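2-phospho-L-lactate guanylyltransferase (Methanosarcina mazei, PDB 2I5E) probably catalyses, as a homodimer, the condensation of (2S)-2-phospholactate with GTP, the activating step in the biosynthesis of coenzyme F420. Local coordinates at residues A6-K11 against E49-L54; P120-G125 against G169-E174; S135-K140 against L147-I152; P103-E108 against Y163-A168. All coordinates share one frame; numbering follows the deposited sequence.

The four contacts show how one GT-A-type domain joins strands, helices and the loops that connect them. Contact 1 zips two parallel strands together in the core, whereas contact 2 links two loops and holds a Tris molecule; their centres are about 19 Å apart, on opposite sides of the chain's centre. A different Tris sits at the end of contact 1. Contacts 2 and 4 have centres about 14 Å apart and touch through Pro120 CD and Tyr163 O, at 3.5 Å, and both reach the second subunit. Contact 3, nested along the chain inside the loops closed by both, lies more peripherally, its centre about 17 Å from that of the chain.

Contact 1: A6-K11 against E49-L54; sequences AVIPYK and EQVDIL. With TRS (2-amino-2-hydroxymethyl-propane-1,3-diol), chain D.
Ala6 to Pro9 pair in parallel with Val51 to Leu54, two neighbouring strands of the central sheet joined by helix 25-45: a beta-alpha-beta crossover of the Rossmann-like GT-A fold. The pairing rests first on the backbone. Asp52 N donates to Ala6 O at 2.8 Å, and Asp52 O accepts from Ile8 N at 2.9 Å; Ile8 O then receives Leu54 N at 2.8 Å. Past the strand end, Tyr10 N donates to Leu54 O at 3.0 Å. A Tris molecule, probably from the crystallisation liquor and also held by Asp72 O and Lys74 O, donates from O1 to Leu54 O in a doubtfully short bond and accepts only weakly from Tyr10 N.

On one face Val7 lays CG2 against Leu54 CB at 3.8 Å. Helix 76-86 packs over this side, with Leu80 touching both residues. Asp52 points to the same face; its buried carboxylate is satisfied by a salt bridge from OD1 to Arg68 and a hydrogen bond between OD2 and Tyr83 OH. Ala6, Ile8, Val51 and Ile53 occupy the other face, where Leu36 and Ile40 of helix 25-45 rest on Ile8. Tyr10 brings CB to 3.9 Å from Ile53 CG2, while its ring swings away toward Val32 and Leu36. Ile8 sets CG1 beside its backbone N (chi1 -58°), and the nearly extended chain beyond delivers CD1 to within 3.7 Å of Val51 CG1.

Contact 2: P120-G125 against G169-E174; sequences PGKGGG and GTDIDE. With TRS (2-amino-2-hydroxymethyl-propane-1,3-diol), chain C.
Lys122 and Asp171 cross obliquely, and the two oxygens of the carboxylate divide the lysine between them. OD1 of Asp171 takes the backbone N of Lys122 at 3.1 Å through its syn lone pair, while OD2 forms a salt bridge with Lys122 NZ at 3.2 Å. One residue is thus gripped at both its ends. The curl follows from the torsions: CG of Lys122 lies between its own N and carbonyl carbon (chi1 61°), and a further bend at the last torsion turns NZ back toward the aspartate, whose backbone O it meets only in a weak hydrogen bond. Gly121, without a side chain, lets OD1 of Asp171 approach its CA to 3.5 Å. Asn127 ND2 gives OD1 a second bond that should restrict rotation of the carboxylate.

A Tris molecule, probably from the crystallisation liquor, bridges the same groups. Its N donates to Lys122 O at 2.7 Å and to Asp171 OD2 at 3.0 Å, and Lys122 NZ reaches its O2. NZ has a further salt bridge with Asp177, so two carboxylates share the ammonium. Asp173 is committed to Lys16 and to Arg205 of the second subunit. The contact joins the loop after strand 116-120 to the loop before helix 175-184, beside Asp97; such clustered aspartates resemble the nucleotide and metal site of GT-A-type nucleotidyltransferases, and the Tris is consistent with a pocket here.

Contact 3: S135-K140 against L147-I152; sequences SKYRVK and LTHCSI
Tyr137 and His149 meet because each first torsion swings a ring toward the other segment: the tyrosine CG stands opposite its backbone N (chi1 -154°), and the histidine CG lies beside its own (chi1 -69°). The two side chains cross at about a right angle. Tyr137 OH donates to His149 O, which lies at the edge of the phenol ring in its plane; the hydroxyl is crowded in the model, so its exact position is doubtful. The imidazole edge turns instead to the loop backbone, where Lys140 N donates to His149 NE2 at 3.0 Å. That bond is nearly straight (173° at the hydrogen), although the donor stands somewhat out of the ring plane.

Ile152, one helical turn on from Thr148, fills the angle between Tyr137 and Arg138. Its CG2 rests over one face of the tyrosine as a CH-pi contact, 4.1 Å from the ring centroid. Its CG1 lies 3.5 Å from Arg138 NH2, and a bend at chi3 of Arg138 lays the guanidinium so that Ile152 CD1 stands over one face. A water accepts from Lys140 NZ at 3.0 Å and is also hydrogen-bonded to Thr148 OG1, whose main partner is Ser144 O.

Leu129 touches Tyr137, Val139 and His149, tying loop 135-140 and helix 145-154 to strand 126-131. Since NE2 accepts from Lys140 N, and ND1 is bonded to Thr126 OG1, the buried imidazole is probably neutral, with its proton on ND1.

Contact 4: P103-E108 against Y163-A168; sequences PEHIKE and YDSFMA
Tyr163 OH meets the imidazole of His105 at its edge, in the ring plane near ND1; the two side chains cross at about a right angle. One face of the His105 ring carries Ala168 CB, 4.3 Å from His105 CG. The tyrosine ring, in turn, has Glu108 OE2 in plane at its own edge. Carboxylate and phenol planes stand 82° apart, and Tyr163 OH donates to Glu108 OE2 at 2.8 Å, coming from above the carboxylate plane, 52° out of it. His105 ND1 gives Tyr163 OH only a weak bond of 3.5 Å. Tyr163 OH is therefore donor to one residue of helix 103-109 and acceptor from another, one turn earlier. Glu108 CB packs at 3.8 Å against Tyr163 CE1, and the glutamate chain, extended beyond CG, carries OE2 to the hydroxyl at the edge of the ring.

CE1 and NE2 of His105 are turned to the loop: CE1 lies 3.4 Å from Ser165 OG, and NE2 lies 3.5 Å from CB of Met167, present here as selenomethionine. Ser165 OG, placed opposite its backbone N, accepts from Ala168 N at 3.0 Å in an ST motif, which pins the turn that presents Met167 and Ala168 to the histidine. Behind, Val119 of strand 116-120 touches both Tyr163 and Ala168. The same loop faces its counterpart: Ser165 OG is bonded to Asp164 of the second subunit, which also packs on His105 and accepts from Met167 N. This is a reciprocal loop-to-loop interface in which helix 103-109 backs the homodimer contact.

Contact 1: A6-K11 against E49-L54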
# COMPACT_ATOMS: atom_id res chain seq x y z
N ALA A 6 -3.75 -18.97 -15.02
CA ALA A 6 -3.86 -17.59 -14.59
C ALA A 6 -4.72 -16.90 -15.61
O ALA A 6 -4.47 -17.10 -16.79
CB ALA A 6 -2.48 -16.91 -14.46
N VAL A 7 -5.66 -16.06 -15.10
CA VAL A 7 -6.64 -15.27 -15.86
C VAL A 7 -6.55 -13.77 -15.47
O VAL A 7 -6.31 -13.41 -14.28
CB VAL A 7 -8.07 -15.87 -15.68
CG1 VAL A 7 -8.67 -15.67 -14.29
CG2 VAL A 7 -9.05 -15.44 -16.72
N ILE A 8 -6.66 -12.93 -16.49
CA ILE A 8 -6.62 -11.47 -16.38
C ILE A 8 -7.90 -10.97 -17.02
O ILE A 8 -8.07 -11.09 -18.17
CB ILE A 8 -5.42 -10.79 -17.16
CG1 ILE A 8 -4.01 -11.29 -16.71
CG2 ILE A 8 -5.46 -9.28 -17.09
CD1 ILE A 8 -3.00 -11.12 -17.81
N PRO A 9 -8.85 -10.50 -16.22
CA PRO A 9 -10.04 -9.74 -16.68
C PRO A 9 -9.60 -8.42 -17.33
O PRO A 9 -8.83 -7.64 -16.75
CB PRO A 9 -10.81 -9.49 -15.36
CG PRO A 9 -9.81 -9.73 -14.23
CD PRO A 9 -8.77 -10.68 -14.76
N TYR A 10 -10.00 -8.17 -18.56
CA TYR A 10 -9.50 -7.00 -19.29
C TYR A 10 -10.54 -6.50 -20.31
O TYR A 10 -11.13 -7.28 -21.06
CB TYR A 10 -8.21 -7.37 -20.04
CG TYR A 10 -7.60 -6.26 -20.83
CD1 TYR A 10 -7.06 -5.11 -20.18
CD2 TYR A 10 -7.54 -6.32 -22.25
CE1 TYR A 10 -6.50 -4.09 -20.87
CE2 TYR A 10 -6.96 -5.27 -22.96
CZ TYR A 10 -6.43 -4.17 -22.25
OH TYR A 10 -5.87 -3.14 -22.89
N LYS A 11 -10.74 -5.19 -20.38
CA LYS A 11 -11.53 -4.57 -21.46
C LYS A 11 -10.84 -3.26 -21.80
O LYS A 11 -10.82 -2.34 -20.95
CB LYS A 11 -13.02 -4.38 -21.01
CG LYS A 11 -13.95 -3.41 -21.83
CD LYS A 11 -15.46 -3.65 -21.40
CE LYS A 11 -16.60 -2.68 -21.86
NZ LYS A 11 -16.42 -2.28 -23.24
N GLU A 49 2.81 -21.27 -17.23
CA GLU A 49 2.80 -21.83 -18.56
C GLU A 49 1.73 -21.17 -19.40
O GLU A 49 2.06 -20.59 -20.43
CB GLU A 49 2.80 -23.39 -18.55
CG GLU A 49 2.43 -24.04 -19.92
CD GLU A 49 2.52 -25.59 -19.95
OE1 GLU A 49 3.04 -26.22 -19.01
OE2 GLU A 49 2.05 -26.18 -20.94
N GLN A 50 0.47 -21.18 -19.01
CA GLN A 50 -0.37 -20.23 -19.78
C GLN A 50 -1.37 -19.32 -19.03
O GLN A 50 -1.90 -19.59 -17.95
CB GLN A 50 -0.85 -20.78 -21.19
CG GLN A 50 -2.40 -20.75 -21.60
CD GLN A 50 -2.88 -22.05 -22.37
OE1 GLN A 50 -3.34 -21.98 -23.53
NE2 GLN A 50 -2.80 -23.21 -21.70
N VAL A 51 -1.55 -18.19 -19.70
CA VAL A 51 -2.21 -17.04 -19.18
C VAL A 51 -3.38 -16.88 -20.10
O VAL A 51 -3.21 -16.87 -21.31
CB VAL A 51 -1.26 -15.84 -19.28
CG1 VAL A 51 -1.94 -14.54 -18.89
CG2 VAL A 51 -0.01 -16.11 -18.47
N ASP A 52 -4.56 -16.76 -19.53
CA ASP A 52 -5.75 -16.38 -20.28
C ASP A 52 -6.11 -14.90 -20.06
O ASP A 52 -5.89 -14.32 -18.96
CB ASP A 52 -6.89 -17.28 -19.81
CG ASP A 52 -6.53 -18.77 -19.87
OD1 ASP A 52 -5.97 -19.18 -20.91
OD2 ASP A 52 -6.79 -19.52 -18.91
N ILE A 53 -6.70 -14.25 -21.05
CA ILE A 53 -7.13 -12.89 -20.83
C ILE A 53 -8.58 -13.02 -21.00
O ILE A 53 -8.97 -13.57 -21.98
CB ILE A 53 -6.55 -12.00 -21.90
CG1 ILE A 53 -5.04 -11.94 -21.75
CG2 ILE A 53 -7.15 -10.65 -21.83
CD1 ILE A 53 -4.40 -11.26 -22.87
N LEU A 54 -9.42 -12.58 -20.08
CA LEU A 54 -10.85 -12.77 -20.25
C LEU A 54 -11.49 -11.40 -20.50
O LEU A 54 -11.51 -10.50 -19.63
CB LEU A 54 -11.37 -13.46 -18.98
CG LEU A 54 -12.83 -13.86 -18.85
CD1 LEU A 54 -13.05 -15.12 -19.71
CD2 LEU A 54 -13.04 -14.14 -17.41
C TRS D . -15.15 -10.20 -18.37
C1 TRS D . -13.82 -10.12 -17.66
C2 TRS D . -14.95 -10.73 -19.78
C3 TRS D . -15.76 -8.80 -18.40
N TRS D . -15.92 -11.13 -17.54
O1 TRS D . -13.14 -9.14 -18.37
O2 TRS D . -15.73 -9.86 -20.54
O3 TRS D . -17.13 -8.74 -18.55

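Contact 2: P120-G125 against G169-E174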
# COMPACT_ATOMS: atom_id res chain seq x y z
N PRO A 120 -4.83 -7.26 -1.30
CA PRO A 120 -5.76 -6.14 -1.23
C PRO A 120 -5.34 -5.12 -2.24
O PRO A 120 -4.13 -5.03 -2.55
CB PRO A 120 -5.59 -5.57 0.17
CG PRO A 120 -4.23 -6.11 0.69
CD PRO A 120 -3.90 -7.33 -0.13
N GLY A 121 -6.31 -4.39 -2.79
CA GLY A 121 -5.95 -3.18 -3.44
C GLY A 121 -6.49 -2.03 -2.61
O GLY A 121 -6.97 -2.22 -1.47
N LYS A 122 -6.36 -0.79 -3.11
CA LYS A 122 -6.98 0.27 -2.22
C LYS A 122 -8.54 0.27 -2.18
O LYS A 122 -9.20 -0.32 -3.04
CB LYS A 122 -6.43 1.66 -2.40
CG LYS A 122 -6.64 2.17 -3.76
CD LYS A 122 -6.33 3.71 -3.82
CE LYS A 122 -5.88 4.07 -5.28
NZ LYS A 122 -6.35 2.97 -6.35
N GLY A 123 -9.08 0.99 -1.19
CA GLY A 123 -10.49 1.03 -0.81
C GLY A 123 -11.12 -0.32 -0.69
O GLY A 123 -12.25 -0.48 -1.13
N GLY A 124 -10.45 -1.32 -0.11
CA GLY A 124 -11.05 -2.70 0.01
C GLY A 124 -11.27 -3.53 -1.27
O GLY A 124 -11.98 -4.51 -1.23
N GLY A 125 -10.65 -3.16 -2.41
CA GLY A 125 -10.69 -4.00 -3.63
C GLY A 125 -9.81 -5.24 -3.48
O GLY A 125 -9.20 -5.39 -2.44
N GLY A 169 -0.21 -4.21 -4.17
CA GLY A 169 -1.41 -3.52 -3.78
C GLY A 169 -1.71 -2.16 -4.36
O GLY A 169 -2.77 -1.60 -4.10
N THR A 170 -0.79 -1.63 -5.18
CA THR A 170 -0.98 -0.37 -5.95
C THR A 170 -1.59 -0.68 -7.30
O THR A 170 -0.90 -1.01 -8.29
CB THR A 170 0.36 0.32 -6.08
OG1 THR A 170 0.88 0.45 -4.75
CG2 THR A 170 0.30 1.72 -6.69
N ASP A 171 -2.92 -0.61 -7.34
CA ASP A 171 -3.64 -0.66 -8.59
C ASP A 171 -3.76 0.80 -9.04
O ASP A 171 -3.80 1.73 -8.23
CB ASP A 171 -5.01 -1.30 -8.43
CG ASP A 171 -5.81 -0.71 -7.25
OD1 ASP A 171 -5.47 -0.95 -6.09
OD2 ASP A 171 -6.75 0.02 -7.51
N ILE A 172 -3.86 0.98 -10.34
CA ILE A 172 -3.69 2.30 -10.87
C ILE A 172 -5.04 2.61 -11.39
O ILE A 172 -5.41 2.05 -12.43
CB ILE A 172 -2.49 2.39 -11.90
CG1 ILE A 172 -1.14 2.59 -11.11
CG2 ILE A 172 -2.62 3.68 -12.74
CD1 ILE A 172 -0.45 1.41 -10.78
N ASP A 173 -5.81 3.44 -10.67
CA ASP A 173 -7.23 3.71 -11.02
C ASP A 173 -7.63 5.19 -11.08
O ASP A 173 -8.49 5.60 -11.83
CB ASP A 173 -8.18 2.96 -10.06
CG ASP A 173 -9.57 2.71 -10.66
OD1 ASP A 173 -9.69 2.27 -11.87
OD2 ASP A 173 -10.51 2.99 -9.88
N GLU A 174 -6.96 5.99 -10.28
CA GLU A 174 -7.17 7.41 -10.33
C GLU A 174 -5.86 8.20 -10.44
O GLU A 174 -4.80 7.60 -10.34
CB GLU A 174 -8.04 7.84 -9.18
CG GLU A 174 -7.56 7.42 -7.86
CD GLU A 174 -8.63 7.53 -6.83
OE1 GLU A 174 -9.76 7.96 -7.17
OE2 GLU A 174 -8.34 7.19 -5.67
C TRS C . -10.37 0.03 -6.07
C1 TRS C . -11.41 -0.94 -5.53
C2 TRS C . -10.55 1.45 -5.44
C3 TRS C . -10.64 0.16 -7.60
N TRS C . -9.04 -0.62 -5.68
O1 TRS C . -12.64 -0.32 -5.43
O2 TRS C . -9.56 2.33 -5.93
O3 TRS C . -10.82 -1.17 -8.11

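Contact 3: S135-K140 against L147-I152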
# COMPACT_ATOMS: atom_id res chain seq x y z
N SER A 135 -13.35 -25.32 -6.90
CA SER A 135 -14.66 -26.01 -6.89
C SER A 135 -15.40 -25.54 -5.68
O SER A 135 -16.61 -25.59 -5.67
CB SER A 135 -14.48 -27.57 -6.88
OG SER A 135 -13.49 -28.03 -5.94
N LYS A 136 -14.63 -25.04 -4.69
CA LYS A 136 -15.10 -24.61 -3.36
C LYS A 136 -15.10 -23.08 -3.16
O LYS A 136 -15.37 -22.61 -2.07
CB LYS A 136 -14.22 -25.24 -2.27
CG LYS A 136 -14.73 -26.57 -1.70
CD LYS A 136 -14.11 -26.79 -0.36
CE LYS A 136 -15.09 -27.37 0.64
NZ LYS A 136 -14.49 -27.20 2.02
N TYR A 137 -14.80 -22.32 -4.22
CA TYR A 137 -14.66 -20.86 -4.15
C TYR A 137 -15.54 -20.15 -5.12
O TYR A 137 -15.73 -20.62 -6.24
CB TYR A 137 -13.21 -20.45 -4.35
CG TYR A 137 -12.97 -19.08 -3.67
CD1 TYR A 137 -12.84 -18.99 -2.26
CD2 TYR A 137 -12.92 -17.90 -4.43
CE1 TYR A 137 -12.63 -17.72 -1.64
CE2 TYR A 137 -12.70 -16.64 -3.82
CZ TYR A 137 -12.58 -16.56 -2.45
OH TYR A 137 -12.38 -15.32 -1.91
N ARG A 138 -16.08 -18.99 -4.72
CA ARG A 138 -16.89 -18.14 -5.59
C ARG A 138 -16.32 -16.69 -5.49
O ARG A 138 -15.94 -16.27 -4.45
CB ARG A 138 -18.38 -18.28 -5.12
CG ARG A 138 -19.33 -17.13 -5.53
CD ARG A 138 -20.78 -17.26 -4.86
NE ARG A 138 -20.80 -16.85 -3.44
CZ ARG A 138 -20.78 -15.58 -3.01
NH1 ARG A 138 -20.75 -14.60 -3.91
NH2 ARG A 138 -20.82 -15.27 -1.71
N VAL A 139 -16.16 -15.95 -6.58
CA VAL A 139 -15.65 -14.59 -6.48
C VAL A 139 -16.78 -13.56 -6.52
O VAL A 139 -17.82 -13.79 -7.18
CB VAL A 139 -14.68 -14.17 -7.69
CG1 VAL A 139 -13.42 -15.08 -7.81
CG2 VAL A 139 -15.45 -14.13 -8.99
N LYS A 140 -16.49 -12.37 -5.97
CA LYS A 140 -17.38 -11.23 -6.01
C LYS A 140 -16.54 -9.96 -5.94
O LYS A 140 -16.37 -9.38 -4.84
CB LYS A 140 -18.36 -11.26 -4.84
CG LYS A 140 -19.55 -10.26 -5.06
CD LYS A 140 -20.50 -10.40 -3.87
CE LYS A 140 -21.71 -9.46 -3.97
NZ LYS A 140 -21.31 -7.99 -3.66
N LEU A 147 -12.79 -7.88 1.83
CA LEU A 147 -13.49 -8.47 3.01
C LEU A 147 -14.42 -9.61 2.55
O LEU A 147 -14.41 -10.65 3.12
CB LEU A 147 -14.26 -7.36 3.79
CG LEU A 147 -13.40 -6.33 4.62
CD1 LEU A 147 -14.19 -5.22 5.38
CD2 LEU A 147 -12.50 -7.05 5.63
N THR A 148 -15.15 -9.43 1.46
CA THR A 148 -16.01 -10.47 0.94
C THR A 148 -15.31 -11.79 0.58
O THR A 148 -15.87 -12.88 0.88
CB THR A 148 -16.77 -9.97 -0.22
OG1 THR A 148 -17.49 -8.82 0.17
CG2 THR A 148 -17.84 -11.03 -0.64
N HIS A 149 -14.14 -11.72 -0.07
CA HIS A 149 -13.32 -12.91 -0.42
C HIS A 149 -12.66 -13.63 0.74
O HIS A 149 -12.43 -14.90 0.73
CB HIS A 149 -12.19 -12.49 -1.45
CG HIS A 149 -12.71 -12.12 -2.80
ND1 HIS A 149 -12.21 -11.06 -3.53
CD2 HIS A 149 -13.63 -12.72 -3.59
CE1 HIS A 149 -12.88 -10.95 -4.67
NE2 HIS A 149 -13.73 -11.96 -4.75
N CYS A 150 -12.30 -12.87 1.76
CA CYS A 150 -11.83 -13.54 2.96
C CYS A 150 -13.02 -14.30 3.59
O CYS A 150 -12.84 -15.39 4.15
CB CYS A 150 -11.33 -12.52 3.98
SG CYS A 150 -9.87 -11.62 3.49
N SER A 151 -14.20 -13.70 3.57
CA SER A 151 -15.32 -14.33 4.29
C SER A 151 -16.02 -15.42 3.43
O SER A 151 -16.58 -16.39 3.98
CB SER A 151 -16.30 -13.29 4.87
OG SER A 151 -17.46 -13.17 4.08
N ILE A 152 -15.97 -15.26 2.10
CA ILE A 152 -16.23 -16.40 1.17
C ILE A 152 -15.27 -17.56 1.50
O ILE A 152 -15.69 -18.68 1.55
CB ILE A 152 -16.26 -16.04 -0.38
CG1 ILE A 152 -17.42 -15.12 -0.75
CG2 ILE A 152 -16.42 -17.34 -1.28
CD1 ILE A 152 -17.15 -14.29 -2.11
O HOH W 1 -19.32 -8.05 -1.35

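Contact 4: P103-E108 against Y163-A168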
# COMPACT_ATOMS: atom_id res chain seq x y z
N PRO A 103 7.59 -10.57 -10.95
CA PRO A 103 7.49 -12.02 -10.92
C PRO A 103 7.69 -12.58 -9.53
O PRO A 103 7.13 -13.60 -9.23
CB PRO A 103 8.64 -12.45 -11.85
CG PRO A 103 8.77 -11.29 -12.85
CD PRO A 103 8.56 -10.09 -11.99
N GLU A 104 8.51 -11.95 -8.70
CA GLU A 104 8.75 -12.40 -7.33
C GLU A 104 7.47 -12.33 -6.56
O GLU A 104 7.20 -13.23 -5.75
CB GLU A 104 9.89 -11.62 -6.64
CG GLU A 104 10.37 -12.28 -5.26
CD GLU A 104 11.55 -11.49 -4.47
OE1 GLU A 104 12.50 -12.16 -3.92
OE2 GLU A 104 11.54 -10.23 -4.39
N HIS A 105 6.64 -11.26 -6.77
CA HIS A 105 5.31 -11.23 -6.03
C HIS A 105 4.52 -12.40 -6.55
O HIS A 105 3.97 -13.12 -5.78
CB HIS A 105 4.52 -9.99 -6.36
CG HIS A 105 5.20 -8.74 -5.98
ND1 HIS A 105 5.71 -8.54 -4.71
CD2 HIS A 105 5.47 -7.63 -6.68
CE1 HIS A 105 6.21 -7.32 -4.62
NE2 HIS A 105 6.13 -6.77 -5.82
N ILE A 106 4.42 -12.61 -7.88
CA ILE A 106 3.56 -13.71 -8.32
C ILE A 106 4.06 -15.16 -7.82
O ILE A 106 3.27 -16.03 -7.38
CB ILE A 106 3.01 -13.60 -9.86
CG1 ILE A 106 3.31 -14.80 -10.67
CG2 ILE A 106 3.11 -12.22 -10.65
CD1 ILE A 106 2.10 -15.21 -11.25
N LYS A 107 5.39 -15.34 -7.81
CA LYS A 107 5.98 -16.60 -7.25
C LYS A 107 5.50 -16.76 -5.84
O LYS A 107 4.98 -17.82 -5.53
CB LYS A 107 7.55 -16.61 -7.32
CG LYS A 107 8.09 -16.79 -8.77
CD LYS A 107 9.56 -16.35 -9.04
CE LYS A 107 10.64 -16.93 -8.08
NZ LYS A 107 12.06 -17.30 -8.79
N GLU A 108 5.60 -15.72 -5.00
CA GLU A 108 5.17 -15.85 -3.58
C GLU A 108 3.70 -16.02 -3.39
O GLU A 108 3.26 -16.82 -2.55
CB GLU A 108 5.67 -14.73 -2.64
CG GLU A 108 7.12 -14.38 -2.80
CD GLU A 108 7.64 -13.33 -1.78
OE1 GLU A 108 8.88 -13.14 -1.73
OE2 GLU A 108 6.85 -12.67 -1.09
N TYR A 163 -1.70 -11.36 1.45
CA TYR A 163 -0.39 -11.06 0.96
C TYR A 163 -0.15 -9.58 1.15
O TYR A 163 -0.84 -8.80 0.53
CB TYR A 163 -0.33 -11.35 -0.57
CG TYR A 163 1.08 -11.29 -1.12
CD1 TYR A 163 2.02 -12.20 -0.72
CD2 TYR A 163 1.48 -10.30 -2.01
CE1 TYR A 163 3.33 -12.15 -1.18
CE2 TYR A 163 2.81 -10.22 -2.50
CZ TYR A 163 3.69 -11.18 -2.09
OH TYR A 163 4.96 -11.15 -2.52
N ASP A 164 0.84 -9.18 1.94
CA ASP A 164 1.00 -7.80 2.37
C ASP A 164 2.12 -7.14 1.59
O ASP A 164 3.24 -7.14 2.01
CB ASP A 164 1.33 -7.76 3.88
CG ASP A 164 1.69 -6.37 4.35
OD1 ASP A 164 1.12 -5.37 3.83
OD2 ASP A 164 2.58 -6.24 5.21
N SER A 165 1.80 -6.53 0.46
CA SER A 165 2.77 -5.97 -0.43
C SER A 165 2.21 -4.60 -0.86
O SER A 165 1.16 -4.55 -1.45
CB SER A 165 2.79 -6.82 -1.72
OG SER A 165 3.62 -6.19 -2.66
N PHE A 166 3.01 -3.55 -0.71
CA PHE A 166 2.75 -2.22 -1.21
C PHE A 166 2.69 -2.27 -2.77
O PHE A 166 1.85 -1.59 -3.37
CB PHE A 166 3.89 -1.27 -0.72
CG PHE A 166 3.64 0.24 -0.93
CD1 PHE A 166 3.34 1.06 0.11
CD2 PHE A 166 3.75 0.81 -2.19
CE1 PHE A 166 3.18 2.46 -0.09
CE2 PHE A 166 3.53 2.16 -2.43
CZ PHE A 166 3.27 2.98 -1.39
N MSE A 167 3.61 -2.97 -3.41
CA MSE A 167 3.73 -2.88 -4.86
C MSE A 167 2.57 -3.64 -5.51
O MSE A 167 1.97 -3.14 -6.45
CB MSE A 167 5.04 -3.46 -5.35
CG MSE A 167 6.31 -2.75 -4.83
SE MSE A 167 6.44 -0.87 -5.20
CE MSE A 167 6.92 -0.23 -3.34
N ALA A 168 2.23 -4.84 -5.01
CA ALA A 168 1.16 -5.62 -5.63
C ALA A 168 -0.22 -5.01 -5.21
O ALA A 168 -1.26 -5.26 -5.80
CB ALA A 168 1.24 -7.15 -5.17